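Local coordinates for protein beta-lactamase II (Erythrobacter litoralis, PDB 6V72) that probably hydrolyses the beta-lactam ring of antibiotics to a substituted beta-amino acid, as a zinc-dependent class B metallo-beta-lactamase of the periplasm, at residues A[161-171]-A[182-190]. Numbering follows the deposited sequence. Where two conformers were deposited one is given.
Sequences PGGAHTRDNIT and GGCMIKAGD
Lys187 NZ reaches Cys184 O at 2.7 Å, the donor tilted 20° from the carbonyl plane, and stands 3.9 Å from His165 ND1. One water joins the two side chains: it lies in the imidazole plane at 2.7 Å from His165 ND1 and accepts a weak bond from Lys187 NZ. A bend at chi2 (-50°) turns the lysine chain back over its own loop and brings the ammonium to this spot. His165 holds its ring against Cys184, whose CB sits over one face, offset toward the rim and 3.8 Å from the ring centroid, a CH-pi contact. The sulfur of Cys184 is oblique to the same ring and lies beside His96 and His226. Deeper in, selenomethionine Met185 packs between the loops. With CG anti to the backbone N (chi1 167°), its CG and SE lie against Ala164 CB, and Met185 SE packs 3.6 Å from Pro161 CG. In the conformer given, its CE lies against Thr171 CG2 and Asn169, a doubtful placement because chi3 is eclipsed. Nearby, a second water donates to both Ile170 O (2.7 Å) and Gly182 O (3.1 Å), bridging the backbones. Helix 205-215 covers Ala164 and Thr171. Two metal-ligand loops of the metallo-beta-lactamase fold thus pack together, placing His165 and Cys184, zinc ligands in this protein, side by side in an active site modelled here without zinc.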
loop_
_atom_site.group_PDB
_atom_site.type_symbol
_atom_site.label_atom_id
_atom_site.label_comp_id
_atom_site.label_asym_id
_atom_site.label_seq_id
_atom_site.Cartn_x
_atom_site.Cartn_y
_atom_site.Cartn_z
ATOM N N PRO A 161 -5.893 3.931 -20.354
ATOM C CA PRO A 161 -5.248 5.211 -20.032
ATOM C C PRO A 161 -3.737 5.144 -19.959
ATOM O O PRO A 161 -3.101 6.199 -19.840
ATOM C CB PRO A 161 -5.825 5.537 -18.650
ATOM C CG PRO A 161 -5.937 4.154 -17.982
ATOM C CD PRO A 161 -6.430 3.258 -19.149
ATOM N N GLY A 162 -3.147 3.959 -20.012
ATOM C CA GLY A 162 -1.743 3.776 -19.705
ATOM C C GLY A 162 -1.568 3.033 -18.396
ATOM O O GLY A 162 -2.521 2.773 -17.658
ATOM N N GLY A 163 -0.309 2.721 -18.096
ATOM C CA GLY A 163 -0.007 1.969 -16.888
ATOM C C GLY A 163 -0.288 2.766 -15.624
ATOM O O GLY A 163 -0.069 3.977 -15.557
ATOM N N ALA A 164 -0.758 2.071 -14.599
ATOM C CA ALA A 164 -1.005 2.741 -13.328
ATOM C C ALA A 164 -1.004 1.688 -12.226
ATOM O O ALA A 164 0.065 1.247 -11.807
ATOM C CB ALA A 164 -2.315 3.528 -13.375
ATOM N N HIS A 165 -2.182 1.240 -11.787
ATOM C CA HIS A 165 -2.223 0.202 -10.760
ATOM C C HIS A 165 -1.594 -1.089 -11.276
ATOM O O HIS A 165 -0.893 -1.807 -10.533
ATOM C CB HIS A 165 -3.662 -0.028 -10.311
ATOM C CG HIS A 165 -3.827 -1.145 -9.330
ATOM N ND1 HIS A 165 -3.686 -0.966 -7.971
ATOM C CD2 HIS A 165 -4.153 -2.449 -9.507
ATOM C CE1 HIS A 165 -3.900 -2.116 -7.352
ATOM N NE2 HIS A 165 -4.182 -3.033 -8.262
ATOM N N THR A 166 -1.823 -1.391 -12.551
ATOM C CA THR A 166 -1.093 -2.397 -13.304
ATOM C C THR A 166 -0.728 -1.816 -14.660
ATOM O O THR A 166 -1.254 -0.789 -15.075
ATOM C CB THR A 166 -1.905 -3.680 -13.500
ATOM O OG1 THR A 166 -3.078 -3.374 -14.270
ATOM C CG2 THR A 166 -2.310 -4.260 -12.175
ATOM N N ARG A 167 0.146 -2.522 -15.383
ATOM C CA ARG A 167 0.569 -2.044 -16.698
ATOM C C ARG A 167 -0.607 -1.946 -17.655
ATOM O O ARG A 167 -0.661 -1.049 -18.509
ATOM C CB ARG A 167 1.630 -2.979 -17.291
ATOM C CG ARG A 167 2.265 -2.452 -18.597
ATOM C CD ARG A 167 3.159 -3.487 -19.289
ATOM N NE ARG A 167 2.371 -4.655 -19.677
ATOM C CZ ARG A 167 2.872 -5.836 -20.036
ATOM N NH1 ARG A 167 4.198 -6.016 -20.094
ATOM N NH2 ARG A 167 2.034 -6.831 -20.344
ATOM N N ASP A 168 -1.549 -2.874 -17.547
ATOM C CA ASP A 168 -2.566 -3.016 -18.576
ATOM C C ASP A 168 -3.972 -2.710 -18.055
ATOM O O ASP A 168 -4.959 -3.091 -18.697
ATOM C CB ASP A 168 -2.485 -4.420 -19.173
ATOM C CG ASP A 168 -1.061 -4.769 -19.686
ATOM O OD1 ASP A 168 -0.450 -3.964 -20.444
ATOM O OD2 ASP A 168 -0.542 -5.846 -19.311
ATOM N N ASN A 169 -4.096 -2.002 -16.929
ATOM C CA ASN A 169 -5.429 -1.669 -16.429
ATOM C C ASN A 169 -6.215 -0.831 -17.433
ATOM O O ASN A 169 -5.657 0.030 -18.116
ATOM C CB ASN A 169 -5.343 -0.957 -15.057
ATOM C CG ASN A 169 -4.380 0.236 -14.998
ATOM O OD1 ASN A 169 -4.065 0.884 -16.006
ATOM N ND2 ASN A 169 -3.961 0.552 -13.796
ATOM N N ILE A 170 -7.523 -1.108 -17.546
ATOM C CA ILE A 170 -8.388 -0.325 -18.423
ATOM C C ILE A 170 -9.561 0.250 -17.631
ATOM O O ILE A 170 -9.788 -0.078 -16.469
ATOM C CB ILE A 170 -8.884 -1.128 -19.644
ATOM C CG1 ILE A 170 -9.773 -2.298 -19.197
ATOM C CG2 ILE A 170 -7.687 -1.619 -20.489
ATOM C CD1 ILE A 170 -10.440 -3.040 -20.393
ATOM N N THR A 171 -10.294 1.151 -18.283
ATOM C CA THR A 171 -11.422 1.851 -17.676
ATOM C C THR A 171 -12.597 1.821 -18.643
ATOM O O THR A 171 -12.434 1.561 -19.841
ATOM C CB THR A 171 -11.063 3.302 -17.338
ATOM O OG1 THR A 171 -10.772 4.012 -18.551
ATOM C CG2 THR A 171 -9.843 3.361 -16.407
ATOM N N GLY A 182 -13.368 3.649 -12.940
ATOM C CA GLY A 182 -11.925 3.684 -12.955
ATOM C C GLY A 182 -11.249 2.400 -12.558
ATOM O O GLY A 182 -10.023 2.369 -12.478
ATOM N N GLY A 183 -11.993 1.327 -12.315
ATOM C CA GLY A 183 -11.349 0.080 -11.936
ATOM C C GLY A 183 -10.506 0.217 -10.676
ATOM O O GLY A 183 -10.869 0.904 -9.727
ATOM N N CYS A 184 -9.359 -0.463 -10.654
ATOM C CA CYS A 184 -8.482 -0.413 -9.494
ATOM C C CYS A 184 -7.536 0.770 -9.517
ATOM O O CYS A 184 -6.782 0.953 -8.557
ATOM C CB CYS A 184 -7.662 -1.689 -9.373
ATOM S SG CYS A 184 -8.595 -3.122 -8.703
HETATM N N MSE A 185 -7.577 1.578 -10.561
HETATM C CA MSE A 185 -6.666 2.686 -10.684
HETATM C C MSE A 185 -7.111 3.889 -9.847
HETATM O O MSE A 185 -6.280 4.629 -9.321
HETATM C CB MSE A 185 -6.554 3.041 -12.152
HETATM C CG MSE A 185 -5.912 4.333 -12.474
HETATM SE SE MSE A 185 -5.950 4.376 -14.415
HETATM C CE MSE A 185 -6.779 2.655 -14.804
ATOM N N ILE A 186 -8.429 4.070 -9.723
ATOM C CA ILE A 186 -9.011 5.226 -9.047
ATOM C C ILE A 186 -9.362 4.829 -7.626
ATOM O O ILE A 186 -9.953 3.754 -7.392
ATOM C CB ILE A 186 -10.248 5.745 -9.808
ATOM C CG1 ILE A 186 -9.849 6.175 -11.225
ATOM C CG2 ILE A 186 -10.924 6.920 -9.070
ATOM C CD1 ILE A 186 -8.895 7.386 -11.274
ATOM N N LYS A 187 -8.961 5.674 -6.677
ATOM C CA LYS A 187 -9.201 5.507 -5.254
ATOM C C LYS A 187 -10.115 6.612 -4.754
ATOM O O LYS A 187 -10.373 7.599 -5.449
ATOM C CB LYS A 187 -7.894 5.562 -4.458
ATOM C CG LYS A 187 -6.797 4.676 -4.941
ATOM C CD LYS A 187 -7.240 3.253 -5.161
ATOM C CE LYS A 187 -6.008 2.419 -5.371
ATOM N NZ LYS A 187 -6.311 1.092 -5.938
ATOM N N ALA A 188 -10.515 6.479 -3.493
ATOM C CA ALA A 188 -11.549 7.347 -2.946
ATOM C C ALA A 188 -11.037 8.774 -2.795
ATOM O O ALA A 188 -9.836 9.012 -2.661
ATOM C CB ALA A 188 -12.020 6.823 -1.589
ATOM N N GLY A 189 -11.979 9.724 -2.821
ATOM C CA GLY A 189 -11.664 11.137 -2.660
ATOM C C GLY A 189 -11.021 11.501 -1.343
ATOM O O GLY A 189 -10.452 12.598 -1.219
ATOM N N ASP A 190 -11.097 10.619 -0.350
ATOM C CA ASP A 190 -10.460 10.854 0.936
ATOM C C ASP A 190 -9.348 9.851 1.202
ATOM O O ASP A 190 -8.886 9.725 2.339
ATOM C CB ASP A 190 -11.495 10.850 2.063
ATOM C CG ASP A 190 -12.172 9.497 2.261
ATOM O OD1 ASP A 190 -11.966 8.563 1.457
ATOM O OD2 ASP A 190 -12.942 9.372 3.251
HETATM O O HOH W 1 -3.376 1.524 -7.059
HETATM O O HOH W 2 -8.517 0.162 -14.064
#